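Local atomic coordinates of putative diflavin flavoprotein A 5 (Nostoc sp. PCC 7120, PDB entry 4FEK), a protein that probably transfers electrons from NADH to oxygen, reducing it to water, and is represented here by its N-terminal metallo-beta-lactamase-like domain. Residues T95-A98 with L99-A103; A215-K218 with I219-L222; L242-A245 with Y246-S250. All coordinates share one frame; numbering follows the deposited sequence.

Contact 1: T95-A98 with L99-A103; sequences TFKA and LLELA
Lys97 and Glu101, one helical turn apart, run side by side and point the same way, joined at their ends by a salt bridge of 3.1 Å between Lys97 NZ and Glu101 OE2. The lysine chain leaves with CG opposite the backbone N (chi1 -177°) and stays extended until chi4, where a bend turns NZ toward the glutamate. The ammonium meets OE2 on its anti side, 24° out of the carboxylate plane. Lower down, Glu101 CG lies 3.1 Å from Lys97 O, the carbonyl that also accepts Glu101 N at 3.2 Å, so the glutamate stem lies close against the backbone it bonds to. Both residues are exposed on helix 93-102, the helical part of a beta-alpha-beta unit between strands 80-84 and 107-111 of the metallo-beta-lactamase fold. Elsewhere round the helix Leu99 rests its CG on Thr95 O, 3.5 Å away, while its N bonds that same oxygen at 3.1 Å; its side chain packs on Leu68 and Leu71 of helix 61-74. Thr95 OG1 is hydrogen-bonded to Pro59 O. Leu100 sets CD2 3.4 Å from Phe96 O, and the Phe96 ring packs on Leu85 and Phe122.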
loop_
_atom_site.group_PDB
_atom_site.type_symbol
_atom_site.label_atom_id
_atom_site.label_comp_id
_atom_site.label_asym_id
_atom_site.label_seq_id
_atom_site.Cartn_x
_atom_site.Cartn_y
_atom_site.Cartn_z
ATOM N N THR A 95 -1.397 13.315 -7.496
ATOM C CA THR A 95 -0.349 13.201 -6.484
ATOM C C THR A 95 1.023 12.876 -7.103
ATOM O O THR A 95 2.042 13.425 -6.683
ATOM C CB THR A 95 -0.712 12.150 -5.390
ATOM O OG1 THR A 95 -2.064 12.359 -4.961
ATOM C CG2 THR A 95 0.227 12.280 -4.186
ATOM N N PHE A 96 1.042 11.976 -8.092
ATOM C CA PHE A 96 2.283 11.652 -8.799
ATOM C C PHE A 96 2.808 12.899 -9.510
ATOM O O PHE A 96 4.015 13.137 -9.548
ATOM C CB PHE A 96 2.059 10.568 -9.857
ATOM C CG PHE A 96 1.635 9.240 -9.294
ATOM C CD1 PHE A 96 1.795 8.957 -7.949
ATOM C CD2 PHE A 96 1.083 8.275 -10.122
ATOM C CE1 PHE A 96 1.405 7.724 -7.432
ATOM C CE2 PHE A 96 0.683 7.048 -9.609
ATOM C CZ PHE A 96 0.850 6.776 -8.269
ATOM N N LYS A 97 1.890 13.664 -10.093
ATOM C CA LYS A 97 2.243 14.871 -10.848
ATOM C C LYS A 97 2.905 15.915 -9.951
ATOM O O LYS A 97 3.888 16.541 -10.339
ATOM C CB LYS A 97 1.012 15.453 -11.546
ATOM C CG LYS A 97 1.306 16.683 -12.424
ATOM C CD LYS A 97 0.049 17.151 -13.163
ATOM C CE LYS A 97 0.304 18.451 -13.926
ATOM N NZ LYS A 97 0.707 19.575 -13.022
ATOM N N ALA A 98 2.377 16.093 -8.742
ATOM C CA ALA A 98 2.971 17.022 -7.777
ATOM C C ALA A 98 4.345 16.555 -7.300
ATOM O O ALA A 98 5.283 17.354 -7.196
ATOM C CB ALA A 98 2.046 17.233 -6.597
ATOM N N LEU A 99 4.461 15.257 -7.028
ATOM C CA LEU A 99 5.731 14.663 -6.630
ATOM C C LEU A 99 6.791 14.881 -7.685
ATOM O O LEU A 99 7.898 15.291 -7.355
ATOM C CB LEU A 99 5.581 13.155 -6.374
ATOM C CG LEU A 99 5.072 12.797 -4.986
ATOM C CD1 LEU A 99 4.805 11.305 -4.896
ATOM C CD2 LEU A 99 6.072 13.228 -3.928
ATOM N N LEU A 100 6.445 14.592 -8.941
ATOM C CA LEU A 100 7.333 14.789 -10.079
ATOM C C LEU A 100 7.861 16.221 -10.146
ATOM O O LEU A 100 9.052 16.439 -10.359
ATOM C CB LEU A 100 6.598 14.490 -11.385
ATOM C CG LEU A 100 7.001 13.292 -12.243
ATOM C CD1 LEU A 100 8.298 12.667 -11.752
ATOM C CD2 LEU A 100 5.877 12.278 -12.279
ATOM N N GLU A 101 6.969 17.196 -9.983
ATOM C CA GLU A 101 7.377 18.601 -10.004
ATOM C C GLU A 101 8.349 18.911 -8.874
ATOM O O GLU A 101 9.315 19.633 -9.071
ATOM C CB GLU A 101 6.167 19.541 -9.935
ATOM C CG GLU A 101 5.107 19.266 -10.993
ATOM C CD GLU A 101 4.654 20.515 -11.731
ATOM O OE1 GLU A 101 5.276 21.585 -11.536
ATOM O OE2 GLU A 101 3.676 20.421 -12.511
ATOM N N LEU A 102 8.097 18.353 -7.690
ATOM C CA LEU A 102 8.918 18.638 -6.516
ATOM C C LEU A 102 10.207 17.825 -6.482
ATOM O O LEU A 102 11.213 18.251 -5.903
ATOM C CB LEU A 102 8.125 18.345 -5.246
ATOM C CG LEU A 102 6.923 19.238 -4.950
ATOM C CD1 LEU A 102 6.077 18.591 -3.861
ATOM C CD2 LEU A 102 7.373 20.639 -4.534
ATOM N N ALA A 103 10.167 16.646 -7.093
ATOM C CA ALA A 103 11.304 15.733 -7.068
ATOM C C ALA A 103 11.454 15.087 -8.432
ATOM O O ALA A 103 11.118 13.906 -8.615
ATOM C CB ALA A 103 11.101 14.675 -6.002
#

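Contact 2: A215-K218 with I219-L222; sequences ALEK and ISDL
Glu217 O is gripped twice by one residue, Ser220. The hydroxyl donates the shorter bond, Ser220 OG to Glu217 O at 2.7 Å, and the backbone adds a longer one, Ser220 N to Glu217 O at 3.3 Å. Both donors come from the same face of the carbonyl plane, but differently: OG is tilted only 25° from that plane, whereas N stands well above it, 73° out. The serine hydroxyl reaches back because chi1 of 69° places OG between the backbone N and the carbonyl carbon, folded over its own main chain. Ser220 N also makes a weak bond to Leu216 O, so this one amide is shared between the i-4 and i-3 carbonyls. One residue earlier Ile219 N bonds Ala215 O at 3.1 Å. The Ile219 side chain straddles the preceding turn: CG1 lies 3.4 Å from Leu216 O and CG2 3.5 Å from Ala215 O, and CD1 meets Leu216 CD2 at 4.3 Å in a loose apolar contact. Ser220 is itself the second residue of a type I beta turn from Ile219 to Leu222, closed by Leu222 N bonding Ile219 O at 2.9 Å. This exit from helix 209-219 leads into strand 226-229. Ile219 and Leu222 lean on Leu170 of strand 169-173, which pairs in parallel with 226-229, while Leu216 faces helix 239-258.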
loop_
_atom_site.group_PDB
_atom_site.type_symbol
_atom_site.label_atom_id
_atom_site.label_comp_id
_atom_site.label_asym_id
_atom_site.label_seq_id
_atom_site.Cartn_x
_atom_site.Cartn_y
_atom_site.Cartn_z
ATOM N N ALA A 215 -2.061 -15.083 -3.827
ATOM C CA ALA A 215 -1.251 -14.099 -3.107
ATOM C C ALA A 215 -0.752 -14.643 -1.760
ATOM O O ALA A 215 0.426 -14.497 -1.410
ATOM C CB ALA A 215 -2.039 -12.793 -2.912
ATOM N N LEU A 216 -1.649 -15.273 -1.013
ATOM C CA LEU A 216 -1.283 -15.873 0.268
ATOM C C LEU A 216 -0.190 -16.927 0.093
ATOM O O LEU A 216 0.757 -16.988 0.879
ATOM C CB LEU A 216 -2.518 -16.468 0.959
ATOM C CG LEU A 216 -3.620 -15.471 1.357
ATOM C CD1 LEU A 216 -4.806 -16.204 2.005
ATOM C CD2 LEU A 216 -3.093 -14.383 2.286
ATOM N N GLU A 217 -0.311 -17.744 -0.952
ATOM C CA GLU A 217 0.717 -18.745 -1.220
ATOM C C GLU A 217 2.076 -18.080 -1.499
ATOM O O GLU A 217 3.102 -18.540 -1.006
ATOM C CB GLU A 217 0.316 -19.642 -2.394
ATOM C CG GLU A 217 0.854 -21.076 -2.310
ATOM C CD GLU A 217 2.359 -21.172 -2.531
ATOM O OE1 GLU A 217 2.879 -20.447 -3.405
ATOM O OE2 GLU A 217 3.021 -21.976 -1.831
ATOM N N LYS A 218 2.068 -17.020 -2.305
ATOM C CA LYS A 218 3.298 -16.262 -2.627
ATOM C C LYS A 218 4.015 -15.717 -1.403
ATOM O O LYS A 218 5.242 -15.799 -1.294
ATOM C CB LYS A 218 3.013 -15.111 -3.605
ATOM C CG LYS A 218 2.973 -15.524 -5.072
ATOM C CD LYS A 218 2.261 -14.473 -5.920
ATOM C CE LYS A 218 1.865 -15.019 -7.294
ATOM N NZ LYS A 218 0.710 -14.275 -7.896
ATOM N N ILE A 219 3.262 -15.157 -0.469
ATOM C CA ILE A 219 3.899 -14.558 0.690
ATOM C C ILE A 219 4.204 -15.566 1.795
ATOM O O ILE A 219 4.954 -15.254 2.716
ATOM C CB ILE A 219 3.065 -13.396 1.270
ATOM C CG1 ILE A 219 1.797 -13.916 1.931
ATOM C CG2 ILE A 219 2.740 -12.340 0.192
ATOM C CD1 ILE A 219 0.900 -12.802 2.469
ATOM N N SER A 220 3.637 -16.773 1.694
ATOM C CA SER A 220 3.742 -17.772 2.763
ATOM C C SER A 220 5.167 -18.156 3.159
ATOM O O SER A 220 5.408 -18.515 4.306
ATOM C CB SER A 220 2.923 -19.036 2.445
ATOM O OG SER A 220 3.497 -19.761 1.384
ATOM N N ASP A 221 6.115 -18.084 2.231
ATOM C CA ASP A 221 7.499 -18.365 2.602
ATOM C C ASP A 221 8.260 -17.191 3.247
ATOM O O ASP A 221 9.406 -17.349 3.660
ATOM C CB ASP A 221 8.271 -18.947 1.418
ATOM C CG ASP A 221 8.087 -20.452 1.293
ATOM O OD1 ASP A 221 8.363 -21.167 2.286
ATOM O OD2 ASP A 221 7.651 -20.915 0.215
ATOM N N LEU A 222 7.618 -16.035 3.364
ATOM C CA LEU A 222 8.261 -14.870 3.958
ATOM C C LEU A 222 8.178 -14.887 5.474
ATOM O O LEU A 222 7.166 -15.279 6.057
ATOM C CB LEU A 222 7.646 -13.570 3.436
ATOM C CG LEU A 222 7.839 -13.275 1.955
ATOM C CD1 LEU A 222 7.255 -11.905 1.602
ATOM C CD2 LEU A 222 9.317 -13.363 1.619
#

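Contact 3: L242-A245 with Y246-S250; sequences LTQA and YADWS
Ala245 CB sits over the face of the Trp249 indole, 3.7 Å from the centroid of the six-membered ring and 12° off its normal, a CH-pi contact. Ala245 O lies over one face too, displaced toward the rim and 3.1 Å from Trp249 CG, and takes a straight bond from Trp249 N at 2.7 Å. With CG beside the backbone N (chi1 -63°), the indole is laid back along the helix over the preceding turn. Leu242 completes this apolar strip. Its CG stands anti to the backbone N, which lets CD1 reach Tyr246 CE1 at 3.9 Å and Trp249 CZ3 at 4.2 Å; Leu242 and Tyr246 point the same way side by side. On another side of the helix Asp248 N is bonded to Gln244 O at 2.9 Å, and Asp248 OD1 has a salt bridge to Lys251 NZ. One turn on, Tyr246 O takes Ser250 N and Ser250 OG from opposite faces of its plane, the hydroxyl at 2.7 Å. Further out, two phenylalanines meet these rings: Phe201 the Tyr246 ring edge-to-face and also the Trp249 ring, and Phe176 that of Tyr246. Thr243 OG1 bonds Leu239 O one turn back and Tyr227 OH of strand 226-229. Helix 239-258 packs against helix 194-205 through Trp249 on Arg198 and Tyr246 on Met205, and against helix 209-219 through Tyr246 and Ser250 on Val212.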
loop_
_atom_site.group_PDB
_atom_site.type_symbol
_atom_site.label_atom_id
_atom_site.label_comp_id
_atom_site.label_asym_id
_atom_site.label_seq_id
_atom_site.Cartn_x
_atom_site.Cartn_y
_atom_site.Cartn_z
ATOM N N LEU A 242 -5.104 -12.927 11.022
ATOM C CA LEU A 242 -5.797 -12.319 9.893
ATOM C C LEU A 242 -5.465 -13.109 8.637
ATOM O O LEU A 242 -6.317 -13.313 7.773
ATOM C CB LEU A 242 -5.422 -10.835 9.715
ATOM C CG LEU A 242 -6.147 -10.138 8.555
ATOM C CD1 LEU A 242 -7.654 -10.046 8.778
ATOM C CD2 LEU A 242 -5.537 -8.730 8.267
ATOM N N THR A 243 -4.221 -13.562 8.549
ATOM C CA THR A 243 -3.773 -14.317 7.401
ATOM C C THR A 243 -4.572 -15.635 7.337
ATOM O O THR A 243 -5.015 -16.048 6.260
ATOM C CB THR A 243 -2.272 -14.614 7.499
ATOM O OG1 THR A 243 -1.544 -13.384 7.636
ATOM C CG2 THR A 243 -1.781 -15.347 6.272
ATOM N N GLN A 244 -4.767 -16.273 8.492
ATOM C CA GLN A 244 -5.569 -17.498 8.538
ATOM C C GLN A 244 -7.015 -17.203 8.138
ATOM O O GLN A 244 -7.633 -17.967 7.390
ATOM C CB GLN A 244 -5.536 -18.132 9.920
ATOM C CG GLN A 244 -6.349 -19.419 9.987
ATOM C CD GLN A 244 -5.921 -20.450 8.939
ATOM O OE1 GLN A 244 -6.719 -20.861 8.082
ATOM N NE2 GLN A 244 -4.662 -20.876 9.008
ATOM N N ALA A 245 -7.550 -16.093 8.640
ATOM C CA ALA A 245 -8.900 -15.659 8.281
ATOM C C ALA A 245 -9.079 -15.421 6.783
ATOM O O ALA A 245 -10.076 -15.863 6.208
ATOM C CB ALA A 245 -9.308 -14.427 9.076
ATOM N N TYR A 246 -8.131 -14.721 6.153
ATOM C CA TYR A 246 -8.156 -14.531 4.696
ATOM C C TYR A 246 -8.214 -15.868 3.944
ATOM O O TYR A 246 -8.937 -16.020 2.949
ATOM C CB TYR A 246 -6.955 -13.701 4.214
ATOM C CG TYR A 246 -7.282 -12.227 4.020
ATOM C CD1 TYR A 246 -7.829 -11.472 5.058
ATOM C CD2 TYR A 246 -7.023 -11.588 2.818
ATOM C CE1 TYR A 246 -8.145 -10.121 4.878
ATOM C CE2 TYR A 246 -7.317 -10.225 2.644
ATOM C CZ TYR A 246 -7.877 -9.510 3.670
ATOM O OH TYR A 246 -8.189 -8.184 3.465
ATOM N N ALA A 247 -7.431 -16.823 4.413
ATOM C CA ALA A 247 -7.444 -18.161 3.851
ATOM C C ALA A 247 -8.818 -18.815 4.036
ATOM O O ALA A 247 -9.386 -19.361 3.079
ATOM C CB ALA A 247 -6.350 -19.007 4.498
ATOM N N ASP A 248 -9.366 -18.750 5.249
ATOM C CA ASP A 248 -10.675 -19.366 5.499
ATOM C C ASP A 248 -11.796 -18.674 4.718
ATOM O O ASP A 248 -12.617 -19.334 4.089
ATOM C CB ASP A 248 -11.022 -19.381 6.987
ATOM C CG ASP A 248 -10.037 -20.191 7.815
ATOM O OD1 ASP A 248 -9.332 -21.054 7.245
ATOM O OD2 ASP A 248 -9.966 -19.942 9.040
ATOM N N TRP A 249 -11.824 -17.346 4.776
ATOM C CA TRP A 249 -12.803 -16.559 4.039
ATOM C C TRP A 249 -12.711 -16.820 2.528
ATOM O O TRP A 249 -13.730 -16.899 1.851
ATOM C CB TRP A 249 -12.631 -15.061 4.326
ATOM C CG TRP A 249 -12.862 -14.661 5.771
ATOM C CD1 TRP A 249 -13.617 -15.317 6.701
ATOM C CD2 TRP A 249 -12.324 -13.512 6.432
ATOM N NE1 TRP A 249 -13.579 -14.645 7.900
ATOM C CE2 TRP A 249 -12.795 -13.528 7.756
ATOM C CE3 TRP A 249 -11.499 -12.452 6.020
ATOM C CZ2 TRP A 249 -12.460 -12.537 8.680
ATOM C CZ3 TRP A 249 -11.161 -11.468 6.942
ATOM C CH2 TRP A 249 -11.641 -11.516 8.251
ATOM N N SER A 250 -11.495 -16.958 2.004
ATOM C CA SER A 250 -11.321 -17.234 0.573
ATOM C C SER A 250 -11.873 -18.599 0.150
ATOM O O SER A 250 -12.548 -18.702 -0.873
ATOM C CB SER A 250 -9.858 -17.120 0.158
ATOM O OG SER A 250 -9.427 -15.770 0.258
#

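How the contacts relate
Contacts 2 and 3 are neighbours, their centres about 13 Å apart, and they touch directly: Leu216 CD1 of contact 2 packs 3.6 Å from Ala247 N and 3.9 Å from Tyr246 C of contact 3. Helices 209-219 and 239-258 are thereby joined, and Phe176 touches both contacts. Contact 1 lies on the opposite side of the chain's centre, its own centre about 33 Å from that of contact 2 and about 37 Å from that of contact 3. Its helix belongs with the seven-stranded sheet, whereas 215-222 packs on the five-stranded one. All three sit about 17 to 19 Å from the centre of the chain.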